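Local coordinates for glycoside Hydrolase (Bacteroides uniformis, PDB 5T99), which probably cleaves galactosidic bonds in agarose-derived sugars as a family 2 glycoside hydrolase, and binds the galactose-like d-galacto-isofagomine, at residues A[129-134]-A[393-398]; A[169-174]-A[353-358]; A[316-321]-A[327-332]; A[367-372]-A[401-406]. One frame throughout, in Å; residues are numbered along the deposited sequence.

Contacts 1 and 2 join the sugar-binding domain to the TIM barrel domain, with centres 13 Å apart; they meet where Tyr130 O probably accepts from Arg170 NH1 at 2.7 Å. Contacts 3 and 4 lie within the barrel, their nearest atoms about 10 Å apart. Contacts 1 and 4 share helix 388-403, with centres 11 Å apart, whereas contact 2 touches both contact 3 (Ser353 and Phe356 against Asp330) and contact 4 (Leu357 against Asp403). The d-galacto-isofagomine pocket draws Arg161 from the sugar-binding domain and its remaining residues from further along the chain. In contact 4, Glu370 is hydrogen-bonded to His349 of that pocket.

Contact 1. Residues A[129-134]-A[393-398]; sequences GYTGFE and KKDLTS
With chi1 at 48°, Thr131 holds OG1 between its backbone N and carbonyl carbon, while Asp395 keeps CG beside its own N (chi1 -77°); the two side chains then cross at about a right angle. Thr131 OG1 donates to Asp395 OD1 at 2.6 Å, approaching from above the carboxylate, 56° out of its plane. The methyl branch of Thr131 leans on the helix at the same point, CG2 lying 3.6 Å from Asp395 O. Two further partners complete the polar cluster: His126 NE2 is hydrogen-bonded to Thr131 OG1, and Tyr384 OH to Asp395 OD2, so each carboxylate oxygen has a mate and the threonine hydroxyl has two. The loop 129-132 leads into strand 133-136 of the sugar-binding domain, and Asp395 sits on helix 388-403 of the TIM barrel domain, which makes this a contact between domains of a family 2 hydrolase. One helical turn beyond Asp395, Ser398 points its side chain at the loop with OG anti to the backbone N, yet remains 3.8 Å from Gly132 O. A water bridges the two residues instead. It accepts from Gly132 N at 2.9 Å and lies 2.6 Å from Ser398 OG. On the helix face turned from the loop, Leu396 packs against Leu434 and Ile437 of helix 427-441.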
# COMPACT_ATOMS: atom_id res chain seq x y z
N GLY A 129 -0.26 10.03 -12.96
CA GLY A 129 0.89 9.22 -12.58
C GLY A 129 0.63 7.86 -11.95
O GLY A 129 1.57 7.08 -11.78
N TYR A 130 -0.63 7.57 -11.62
CA TYR A 130 -1.00 6.34 -10.93
C TYR A 130 -1.58 5.25 -11.83
O TYR A 130 -1.65 4.09 -11.40
CB TYR A 130 -2.01 6.66 -9.84
CG TYR A 130 -1.47 7.58 -8.76
CD1 TYR A 130 -0.59 7.11 -7.79
CD2 TYR A 130 -1.85 8.91 -8.71
CE1 TYR A 130 -0.09 7.95 -6.81
CE2 TYR A 130 -1.37 9.76 -7.73
CZ TYR A 130 -0.49 9.28 -6.78
OH TYR A 130 -0.02 10.12 -5.79
N THR A 131 -2.02 5.59 -13.04
CA THR A 131 -2.40 4.60 -14.04
C THR A 131 -1.22 4.32 -14.94
O THR A 131 -0.40 5.21 -15.20
CB THR A 131 -3.61 5.05 -14.89
OG1 THR A 131 -3.41 6.39 -15.35
CG2 THR A 131 -4.88 5.01 -14.06
N GLY A 132 -1.14 3.09 -15.41
CA GLY A 132 -0.07 2.70 -16.32
C GLY A 132 -0.45 3.01 -17.74
O GLY A 132 -1.61 3.34 -18.02
N PHE A 133 0.53 2.94 -18.64
CA PHE A 133 0.31 3.12 -20.07
C PHE A 133 1.31 2.30 -20.88
O PHE A 133 2.31 1.79 -20.35
CB PHE A 133 0.38 4.62 -20.46
CG PHE A 133 1.72 5.26 -20.22
CD1 PHE A 133 2.66 5.36 -21.25
CD2 PHE A 133 2.05 5.77 -18.97
CE1 PHE A 133 3.89 5.96 -21.04
CE2 PHE A 133 3.28 6.36 -18.75
CZ PHE A 133 4.20 6.46 -19.78
N GLU A 134 1.03 2.18 -22.16
CA GLU A 134 1.78 1.32 -23.08
C GLU A 134 2.11 2.09 -24.36
O GLU A 134 1.26 2.79 -24.86
CB GLU A 134 0.92 0.11 -23.42
CG GLU A 134 1.70 -1.00 -24.06
CD GLU A 134 0.88 -2.27 -24.22
OE1 GLU A 134 -0.08 -2.26 -25.02
OE2 GLU A 134 1.25 -3.28 -23.57
N LYS A 393 -12.60 8.53 -18.15
CA LYS A 393 -13.04 7.22 -18.66
C LYS A 393 -11.84 6.32 -18.94
O LYS A 393 -11.86 5.14 -18.56
CB LYS A 393 -13.94 7.31 -19.91
CG LYS A 393 -14.39 5.94 -20.41
CD LYS A 393 -15.25 5.97 -21.66
CE LYS A 393 -16.67 6.39 -21.37
NZ LYS A 393 -17.61 5.85 -22.39
N LYS A 394 -10.84 6.86 -19.63
CA LYS A 394 -9.65 6.08 -19.97
C LYS A 394 -8.91 5.57 -18.72
O LYS A 394 -8.48 4.41 -18.69
CB LYS A 394 -8.68 6.87 -20.86
CG LYS A 394 -9.13 7.08 -22.29
CD LYS A 394 -7.95 7.13 -23.27
CE LYS A 394 -7.51 5.71 -23.66
NZ LYS A 394 -6.12 5.63 -24.21
N ASP A 395 -8.76 6.43 -17.72
CA ASP A 395 -8.05 6.05 -16.49
C ASP A 395 -8.82 5.05 -15.63
O ASP A 395 -8.23 4.11 -15.10
CB ASP A 395 -7.62 7.28 -15.68
CG ASP A 395 -6.40 7.96 -16.26
OD1 ASP A 395 -5.49 7.23 -16.74
OD2 ASP A 395 -6.35 9.22 -16.25
N LEU A 396 -10.13 5.25 -15.48
CA LEU A 396 -10.91 4.31 -14.69
C LEU A 396 -11.01 2.97 -15.42
O LEU A 396 -10.93 1.90 -14.78
CB LEU A 396 -12.29 4.86 -14.38
CG LEU A 396 -13.21 3.95 -13.57
CD1 LEU A 396 -12.59 3.61 -12.23
CD2 LEU A 396 -14.55 4.61 -13.39
N THR A 397 -11.19 3.02 -16.74
CA THR A 397 -11.16 1.82 -17.55
C THR A 397 -9.82 1.11 -17.39
O THR A 397 -9.78 -0.10 -17.15
CB THR A 397 -11.47 2.11 -19.03
OG1 THR A 397 -12.82 2.57 -19.14
CG2 THR A 397 -11.28 0.84 -19.92
N SER A 398 -8.72 1.86 -17.47
CA SER A 398 -7.37 1.28 -17.31
C SER A 398 -7.16 0.62 -15.95
O SER A 398 -6.55 -0.44 -15.86
CB SER A 398 -6.29 2.35 -17.54
OG SER A 398 -5.01 1.78 -17.39
O HOH W 1 -3.34 1.27 -15.44

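Contact 2. Residues A[169-174]-A[353-358]; sequences YRNVWL and SPEFLD
The guanidinium of Arg170 is layered between a backbone group and a hydroxyl: Ser353 N lies 3.3 Å above one face, offset toward the rim, and Tyr169 OH lies 3.2 Å above the opposite face, over its centre. Ser353 N is no hydrogen-bond partner, since both it and Arg170 NH2 are donors; the touch is one of packing, continued by Ser353 CB at 3.7 Å from Arg170 NE. The N-H groups are engaged otherwise, NH1 by Tyr130 O and Asp108 O and NH2 by Pro351 O. The carbonyls fix the rotation of the plane, and they probably also offset the nearness of Arg402. An extended chain, chi2 -170° and chi3 -179°, carries the group across to Ser353. A leucine in place of Arg170 would probably leave the carbonyls of Tyr130, Asp108 and Pro351 without these donors and open a gap between Tyr169 and Ser353. At the edge of the Trp173 ring, near its plane, Glu355 OE2 comes within 4.2 Å of CZ2, while Trp173 NE1 binds Asp108. The other carboxylate oxygen takes part in a water bridge: the water accepts from Asn171 N at 3.0 Å and lies 2.7 Å from Glu355 OE1. Ser353 OG accepts from Phe356 N at 3.1 Å with an N-H...O angle of 155°. The loop of Arg170 and Asn171 that leads into strand 172-177 of the sugar-binding domain is thus set against the N-cap, Ser353, and first turn of helix 354-363 in the TIM barrel domain.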
# COMPACT_ATOMS: atom_id res chain seq x y z
N TYR A 169 8.64 5.77 -11.23
CA TYR A 169 8.63 5.19 -9.89
C TYR A 169 8.06 3.76 -9.82
O TYR A 169 8.07 3.13 -8.74
CB TYR A 169 7.84 6.10 -8.93
CG TYR A 169 6.32 6.05 -9.08
CD1 TYR A 169 5.52 5.47 -8.09
CD2 TYR A 169 5.68 6.60 -10.19
CE1 TYR A 169 4.13 5.41 -8.23
CE2 TYR A 169 4.31 6.55 -10.34
CZ TYR A 169 3.54 5.95 -9.36
OH TYR A 169 2.17 5.91 -9.52
N ARG A 170 7.55 3.25 -10.95
CA ARG A 170 7.07 1.86 -11.03
C ARG A 170 7.79 1.15 -12.17
O ARG A 170 8.44 1.79 -12.99
CB ARG A 170 5.56 1.81 -11.27
CG ARG A 170 4.72 2.34 -10.11
CD ARG A 170 3.25 2.02 -10.32
NE ARG A 170 2.41 2.53 -9.23
CZ ARG A 170 1.12 2.84 -9.35
NH1 ARG A 170 0.47 2.73 -10.51
NH2 ARG A 170 0.46 3.31 -8.28
N ASN A 171 7.64 -0.17 -12.21
CA ASN A 171 8.40 -0.99 -13.15
C ASN A 171 8.04 -0.68 -14.60
O ASN A 171 6.96 -0.14 -14.91
CB ASN A 171 8.19 -2.48 -12.88
CG ASN A 171 8.66 -2.92 -11.51
OD1 ASN A 171 7.90 -3.51 -10.74
ND2 ASN A 171 9.92 -2.64 -11.19
N VAL A 172 8.97 -1.02 -15.49
CA VAL A 172 8.83 -0.85 -16.92
C VAL A 172 9.04 -2.21 -17.56
O VAL A 172 9.89 -2.97 -17.10
CB VAL A 172 9.85 0.19 -17.46
CG1 VAL A 172 9.68 0.40 -18.96
CG2 VAL A 172 9.68 1.52 -16.73
N TRP A 173 8.27 -2.52 -18.60
CA TRP A 173 8.26 -3.87 -19.19
C TRP A 173 8.46 -3.84 -20.71
O TRP A 173 7.87 -3.01 -21.39
CB TRP A 173 6.95 -4.58 -18.85
CG TRP A 173 6.72 -4.65 -17.39
CD1 TRP A 173 6.00 -3.78 -16.63
CD2 TRP A 173 7.27 -5.61 -16.48
NE1 TRP A 173 6.04 -4.15 -15.32
CE2 TRP A 173 6.82 -5.27 -15.19
CE3 TRP A 173 8.10 -6.73 -16.63
CZ2 TRP A 173 7.15 -6.01 -14.05
CZ3 TRP A 173 8.44 -7.47 -15.49
CH2 TRP A 173 7.96 -7.11 -14.22
N LEU A 174 9.29 -4.74 -21.21
CA LEU A 174 9.44 -4.98 -22.63
C LEU A 174 8.60 -6.19 -23.01
O LEU A 174 8.70 -7.24 -22.38
CB LEU A 174 10.92 -5.24 -22.97
CG LEU A 174 11.26 -5.72 -24.38
CD1 LEU A 174 11.06 -4.60 -25.39
CD2 LEU A 174 12.69 -6.26 -24.41
N SER A 353 0.45 0.18 -6.91
CA SER A 353 1.26 -0.58 -7.86
C SER A 353 0.65 -1.97 -8.01
O SER A 353 -0.04 -2.43 -7.09
CB SER A 353 2.68 -0.69 -7.35
OG SER A 353 2.67 -1.44 -6.16
N PRO A 354 0.87 -2.64 -9.15
CA PRO A 354 0.45 -4.04 -9.24
C PRO A 354 1.05 -4.92 -8.15
O PRO A 354 0.37 -5.78 -7.58
CB PRO A 354 0.95 -4.47 -10.62
CG PRO A 354 1.06 -3.20 -11.41
CD PRO A 354 1.46 -2.16 -10.41
N GLU A 355 2.32 -4.67 -7.82
CA GLU A 355 3.06 -5.47 -6.83
C GLU A 355 2.37 -5.40 -5.47
O GLU A 355 2.23 -6.43 -4.78
CB GLU A 355 4.52 -5.01 -6.71
CG GLU A 355 5.42 -5.42 -7.89
CD GLU A 355 5.20 -4.59 -9.15
OE1 GLU A 355 4.66 -3.45 -9.05
OE2 GLU A 355 5.55 -5.09 -10.25
N PHE A 356 1.92 -4.21 -5.11
CA PHE A 356 1.20 -4.04 -3.85
C PHE A 356 -0.03 -4.95 -3.79
O PHE A 356 -0.27 -5.60 -2.79
CB PHE A 356 0.81 -2.57 -3.66
CG PHE A 356 0.04 -2.31 -2.39
CD1 PHE A 356 0.71 -2.09 -1.20
CD2 PHE A 356 -1.35 -2.29 -2.39
CE1 PHE A 356 0.02 -1.88 -0.02
CE2 PHE A 356 -2.06 -2.06 -1.21
CZ PHE A 356 -1.36 -1.86 -0.02
N LEU A 357 -0.79 -4.99 -4.89
CA LEU A 357 -2.00 -5.83 -4.99
C LEU A 357 -1.67 -7.32 -5.04
O LEU A 357 -2.43 -8.12 -4.49
CB LEU A 357 -2.87 -5.43 -6.18
CG LEU A 357 -3.46 -4.02 -6.05
CD1 LEU A 357 -4.16 -3.61 -7.33
CD2 LEU A 357 -4.42 -3.89 -4.88
N ASP A 358 -0.56 -7.68 -5.68
CA ASP A 358 -0.09 -9.07 -5.64
C ASP A 358 0.15 -9.51 -4.20
O ASP A 358 -0.19 -10.63 -3.84
CB ASP A 358 1.17 -9.30 -6.48
CG ASP A 358 0.90 -9.22 -7.97
OD1 ASP A 358 -0.25 -9.49 -8.40
OD2 ASP A 358 1.84 -8.89 -8.72
O HOH W 2 5.35 -1.69 -11.01

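Contact 3. Residues A[316-321]-A[327-332]; sequences HDNGPM and VRADER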
# COMPACT_ATOMS: atom_id res chain seq x y z
N HIS A 316 0.96 5.52 -0.90
CA HIS A 316 1.82 4.65 -1.67
C HIS A 316 3.29 4.71 -1.32
O HIS A 316 4.02 3.76 -1.61
CB HIS A 316 1.63 4.86 -3.17
CG HIS A 316 2.17 6.15 -3.68
ND1 HIS A 316 1.56 7.37 -3.43
CD2 HIS A 316 3.25 6.43 -4.45
CE1 HIS A 316 2.24 8.33 -4.02
NE2 HIS A 316 3.27 7.79 -4.65
N ASP A 317 3.76 5.81 -0.71
CA ASP A 317 5.18 5.87 -0.32
C ASP A 317 5.51 4.81 0.73
O ASP A 317 4.62 4.25 1.40
CB ASP A 317 5.59 7.28 0.15
CG ASP A 317 5.11 7.63 1.55
OD1 ASP A 317 5.57 7.00 2.53
OD2 ASP A 317 4.31 8.59 1.68
N ASN A 318 6.80 4.52 0.83
CA ASN A 318 7.33 3.72 1.94
C ASN A 318 8.42 4.50 2.70
O ASN A 318 9.50 3.97 2.96
CB ASN A 318 7.85 2.38 1.40
CG ASN A 318 6.74 1.39 1.17
OD1 ASN A 318 6.00 1.05 2.09
ND2 ASN A 318 6.61 0.91 -0.06
N GLY A 319 8.12 5.75 3.04
CA GLY A 319 8.95 6.57 3.92
C GLY A 319 10.37 6.74 3.39
O GLY A 319 10.53 7.20 2.26
N PRO A 320 11.40 6.31 4.16
CA PRO A 320 12.80 6.41 3.68
C PRO A 320 13.08 5.80 2.32
O PRO A 320 14.01 6.24 1.65
CB PRO A 320 13.59 5.64 4.75
CG PRO A 320 12.76 5.69 5.98
CD PRO A 320 11.33 5.69 5.50
N MET A 321 12.30 4.80 1.92
CA MET A 321 12.42 4.20 0.59
C MET A 321 11.76 5.00 -0.52
O MET A 321 11.89 4.64 -1.69
CB MET A 321 11.86 2.77 0.59
CG MET A 321 12.58 1.80 1.52
SD MET A 321 14.32 1.51 1.10
CE MET A 321 14.21 0.92 -0.59
N VAL A 327 9.14 -4.48 -3.40
CA VAL A 327 8.25 -5.55 -2.94
C VAL A 327 8.40 -5.79 -1.44
O VAL A 327 7.40 -5.87 -0.72
CB VAL A 327 8.49 -6.87 -3.75
CG1 VAL A 327 7.68 -8.03 -3.17
CG2 VAL A 327 8.16 -6.65 -5.22
N ARG A 328 9.63 -5.90 -0.96
CA ARG A 328 9.88 -6.15 0.47
C ARG A 328 9.36 -5.02 1.37
O ARG A 328 8.75 -5.29 2.41
CB ARG A 328 11.35 -6.43 0.77
CG ARG A 328 11.69 -6.63 2.25
CD ARG A 328 10.83 -7.69 2.96
NE ARG A 328 10.93 -7.57 4.42
CZ ARG A 328 10.10 -8.13 5.31
NH1 ARG A 328 9.05 -8.86 4.94
NH2 ARG A 328 10.32 -7.92 6.61
N ALA A 329 9.57 -3.77 0.96
CA ALA A 329 9.03 -2.62 1.71
C ALA A 329 7.52 -2.74 1.90
O ALA A 329 7.02 -2.57 3.01
CB ALA A 329 9.36 -1.31 1.00
N ASP A 330 6.81 -3.05 0.81
CA ASP A 330 5.34 -3.24 0.85
C ASP A 330 4.96 -4.46 1.70
O ASP A 330 4.06 -4.37 2.53
CB ASP A 330 4.72 -3.37 -0.55
CG ASP A 330 4.52 -2.03 -1.26
OD1 ASP A 330 4.65 -0.96 -0.66
OD2 ASP A 330 4.20 -2.04 -2.46
N GLU A 331 5.65 -5.57 1.50
CA GLU A 331 5.38 -6.79 2.27
C GLU A 331 5.48 -6.53 3.78
O GLU A 331 4.59 -6.88 4.54
CB GLU A 331 6.33 -7.91 1.87
CG GLU A 331 5.95 -9.27 2.45
CD GLU A 331 6.98 -10.35 2.17
OE1 GLU A 331 8.20 -10.09 2.26
OE2 GLU A 331 6.55 -11.48 1.88
N ARG A 332 6.58 -5.90 4.19
CA ARG A 332 6.80 -5.52 5.59
C ARG A 332 5.66 -4.66 6.12
O ARG A 332 5.09 -4.94 7.20
CB ARG A 332 8.12 -4.79 5.73
CG ARG A 332 8.42 -4.24 7.11
CD ARG A 332 9.82 -3.69 7.16
NE ARG A 332 10.12 -3.02 8.41
CZ ARG A 332 9.95 -1.71 8.67
NH1 ARG A 332 9.45 -0.87 7.76
NH2 ARG A 332 10.31 -1.25 9.86
O HOH W 3 3.00 1.16 -0.73
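In the loop that leads from barrel strand 305-313 to helix 327-339, Asn318 turns back on the helix's opening turns and meets Ala329 and Asp330. Its ND2 donates to Asp330 OD1 at 2.8 Å, with an almost straight N-H...O angle of 178° and the acceptor in the amide plane. The carboxylate is met from above, 40° out of its plane. Beside this bond the Asn318 side chain lies along the Ala329 methyl, CG to CB 3.8 Å. The other end of the amide, OD1, is hydrogen-bonded to Lys333, so both of its ends are tied to one helix. This strand-loop-helix passage belongs to the TIM barrel domain, and the loop is shaped by an Asx turn in which Asp317 OD1 accepts from Gly319 N at 2.9 Å. The positive phi of Gly319, 58°, favours glycine there. A leucine in place of Asn318 would probably strip Asp330 OD1 and Lys333 of this partner, letting the loop shift against the helix. Asp330 OD1 has a second donor, a water at 2.7 Å that also donates to His316 O at 2.9 Å.

Contact 4. Residues A[367-372]-A[401-406]; sequences VLDEAF and MRDRNH. With EDO (1,2-ethanediol), chain J; EDO (1,2-ethanediol), chain K.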
# COMPACT_ATOMS: atom_id res chain seq x y z
N VAL A 367 -9.35 -5.45 -0.52
CA VAL A 367 -8.93 -4.14 -0.97
C VAL A 367 -10.05 -3.32 -1.63
O VAL A 367 -10.78 -3.82 -2.49
CB VAL A 367 -7.74 -4.25 -1.95
CG1 VAL A 367 -7.33 -2.88 -2.47
CG2 VAL A 367 -6.56 -4.95 -1.27
N LEU A 368 -10.15 -2.05 -1.23
CA LEU A 368 -10.93 -1.03 -1.91
C LEU A 368 -9.97 -0.26 -2.81
O LEU A 368 -9.11 0.48 -2.33
CB LEU A 368 -11.59 -0.09 -0.91
CG LEU A 368 -12.83 -0.61 -0.18
CD1 LEU A 368 -12.55 -1.93 0.51
CD2 LEU A 368 -13.35 0.42 0.82
N ASP A 369 -10.12 -0.43 -4.12
CA ASP A 369 -9.18 0.05 -5.12
C ASP A 369 -9.71 1.39 -5.63
O ASP A 369 -10.75 1.42 -6.32
CB ASP A 369 -9.12 -1.01 -6.23
CG ASP A 369 -7.88 -0.93 -7.09
OD1 ASP A 369 -7.09 0.03 -7.00
OD2 ASP A 369 -7.72 -1.88 -7.91
N GLU A 370 -9.05 2.49 -5.25
CA GLU A 370 -9.59 3.85 -5.41
C GLU A 370 -8.95 4.61 -6.56
O GLU A 370 -7.74 4.64 -6.69
CB GLU A 370 -9.45 4.64 -4.11
CG GLU A 370 -10.18 5.98 -4.10
CD GLU A 370 -10.43 6.51 -2.70
OE1 GLU A 370 -9.50 7.08 -2.09
OE2 GLU A 370 -11.58 6.35 -2.22
N ALA A 371 -9.76 5.24 -7.39
CA ALA A 371 -9.29 5.82 -8.65
C ALA A 371 -8.78 7.26 -8.52
O ALA A 371 -7.72 7.57 -9.06
CB ALA A 371 -10.40 5.76 -9.70
N PHE A 372 -9.54 8.12 -7.83
CA PHE A 372 -9.35 9.58 -7.91
C PHE A 372 -9.59 10.28 -6.59
O PHE A 372 -10.38 9.82 -5.75
CB PHE A 372 -10.31 10.22 -8.93
CG PHE A 372 -10.29 9.58 -10.29
CD1 PHE A 372 -9.13 9.56 -11.04
CD2 PHE A 372 -11.44 9.02 -10.83
CE1 PHE A 372 -9.11 8.97 -12.30
CE2 PHE A 372 -11.43 8.43 -12.08
CZ PHE A 372 -10.26 8.41 -12.83
N MET A 401 -9.39 -2.71 -15.87
CA MET A 401 -8.77 -3.69 -16.76
C MET A 401 -7.49 -4.29 -16.15
O MET A 401 -7.25 -5.50 -16.25
CB MET A 401 -8.44 -3.06 -18.12
CG MET A 401 -9.64 -2.60 -18.94
SD MET A 401 -10.59 -3.97 -19.58
CE MET A 401 -9.58 -4.34 -21.02
N ARG A 402 -6.70 -3.44 -15.50
CA ARG A 402 -5.48 -3.86 -14.82
C ARG A 402 -5.75 -4.75 -13.62
O ARG A 402 -5.06 -5.76 -13.44
CB ARG A 402 -4.69 -2.62 -14.35
CG ARG A 402 -3.25 -2.86 -13.89
CD ARG A 402 -2.62 -1.64 -13.22
NE ARG A 402 -3.17 -1.41 -11.89
CZ ARG A 402 -2.64 -0.64 -10.94
NH1 ARG A 402 -1.50 0.05 -11.14
NH2 ARG A 402 -3.26 -0.55 -9.77
N ASP A 403 -6.75 -4.39 -12.80
CA ASP A 403 -6.91 -5.01 -11.48
C ASP A 403 -8.08 -5.99 -11.30
O ASP A 403 -8.21 -6.57 -10.23
CB ASP A 403 -7.01 -3.92 -10.40
CG ASP A 403 -5.76 -3.09 -10.28
OD1 ASP A 403 -4.75 -3.45 -10.93
OD2 ASP A 403 -5.79 -2.07 -9.54
N ARG A 404 -8.91 -6.20 -12.32
CA ARG A 404 -10.13 -7.00 -12.15
C ARG A 404 -9.91 -8.52 -12.03
O ARG A 404 -10.89 -9.26 -11.95
CB ARG A 404 -11.13 -6.72 -13.27
CG ARG A 404 -10.68 -7.13 -14.67
CD ARG A 404 -11.67 -6.61 -15.68
NE ARG A 404 -11.33 -6.94 -17.05
CZ ARG A 404 -12.15 -6.79 -18.09
NH1 ARG A 404 -13.39 -6.31 -17.92
NH2 ARG A 404 -11.74 -7.11 -19.31
N ASN A 405 -8.66 -8.97 -12.04
CA ASN A 405 -8.33 -10.35 -11.71
C ASN A 405 -7.79 -10.57 -10.30
O ASN A 405 -7.70 -11.72 -9.87
CB ASN A 405 -7.34 -10.90 -12.72
CG ASN A 405 -7.87 -10.83 -14.12
OD1 ASN A 405 -9.02 -11.22 -14.36
ND2 ASN A 405 -7.07 -10.31 -15.06
N HIS A 406 -7.42 -9.51 -9.59
CA HIS A 406 -6.92 -9.66 -8.21
C HIS A 406 -8.04 -10.12 -7.28
O HIS A 406 -9.05 -9.43 -7.17
CB HIS A 406 -6.39 -8.33 -7.67
CG HIS A 406 -5.10 -7.89 -8.28
ND1 HIS A 406 -3.90 -8.52 -8.05
CD2 HIS A 406 -4.82 -6.83 -9.08
CE1 HIS A 406 -2.94 -7.88 -8.69
NE2 HIS A 406 -3.47 -6.86 -9.33
C1 EDO J . -11.52 -12.66 -9.59
O1 EDO J . -11.64 -11.85 -10.78
C2 EDO J . -10.58 -13.85 -9.76
O2 EDO J . -9.42 -13.77 -8.90
C1 EDO K . -15.20 -7.29 -21.80
O1 EDO K . -16.28 -7.86 -22.56
C2 EDO K . -15.68 -6.32 -20.73
O2 EDO K . -14.89 -5.13 -20.73
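The contact rests on a carboxyl pair: Asp369 OD2 and Asp403 OD2 lie 2.5 Å apart, the two planes only 14° from coplanar although the side chains cross at about a right angle. Two oxygens this close suggest that one of the acids holds a proton and shares it with the other. On Asp369, chi1 of -160° swings CG beside the carbonyl carbon and presents OD2 to the helix.

The ionic part comes from Arg402, which grips the neighbouring Asp403 side-on. NE reaches OD1 of Asp403 at 2.8 Å on the syn side, and NH2 reaches OD2 of Asp403 at 3.0 Å, nearly straight at 173° and in the guanidinium plane. Asp403 OD2 therefore serves both Arg402 and the acid pair, and the arginine's charge would probably favour the ionised form of Asp403. Arg402 NH2 also bonds Pro352 O.

Backbone bonding closes a type I turn from Asp403 to His406, whose N donates to Asp403 O at 3.1 Å; Asp403 CB meets the edge of the His406 ring in its plane. Within the turn, Arg404 NH1 makes a weak bond of 3.4 Å to O2 of the ethanediol of chain K, probably from the crystallisation liquor.

Strand 366-370, helix 388-403 and strand 409-416 form a beta-alpha-beta unit of the barrel. Asp369 packs on Val409 and Trp412 of the third element, and Leu357 of helix 354-363 flanks Asp403.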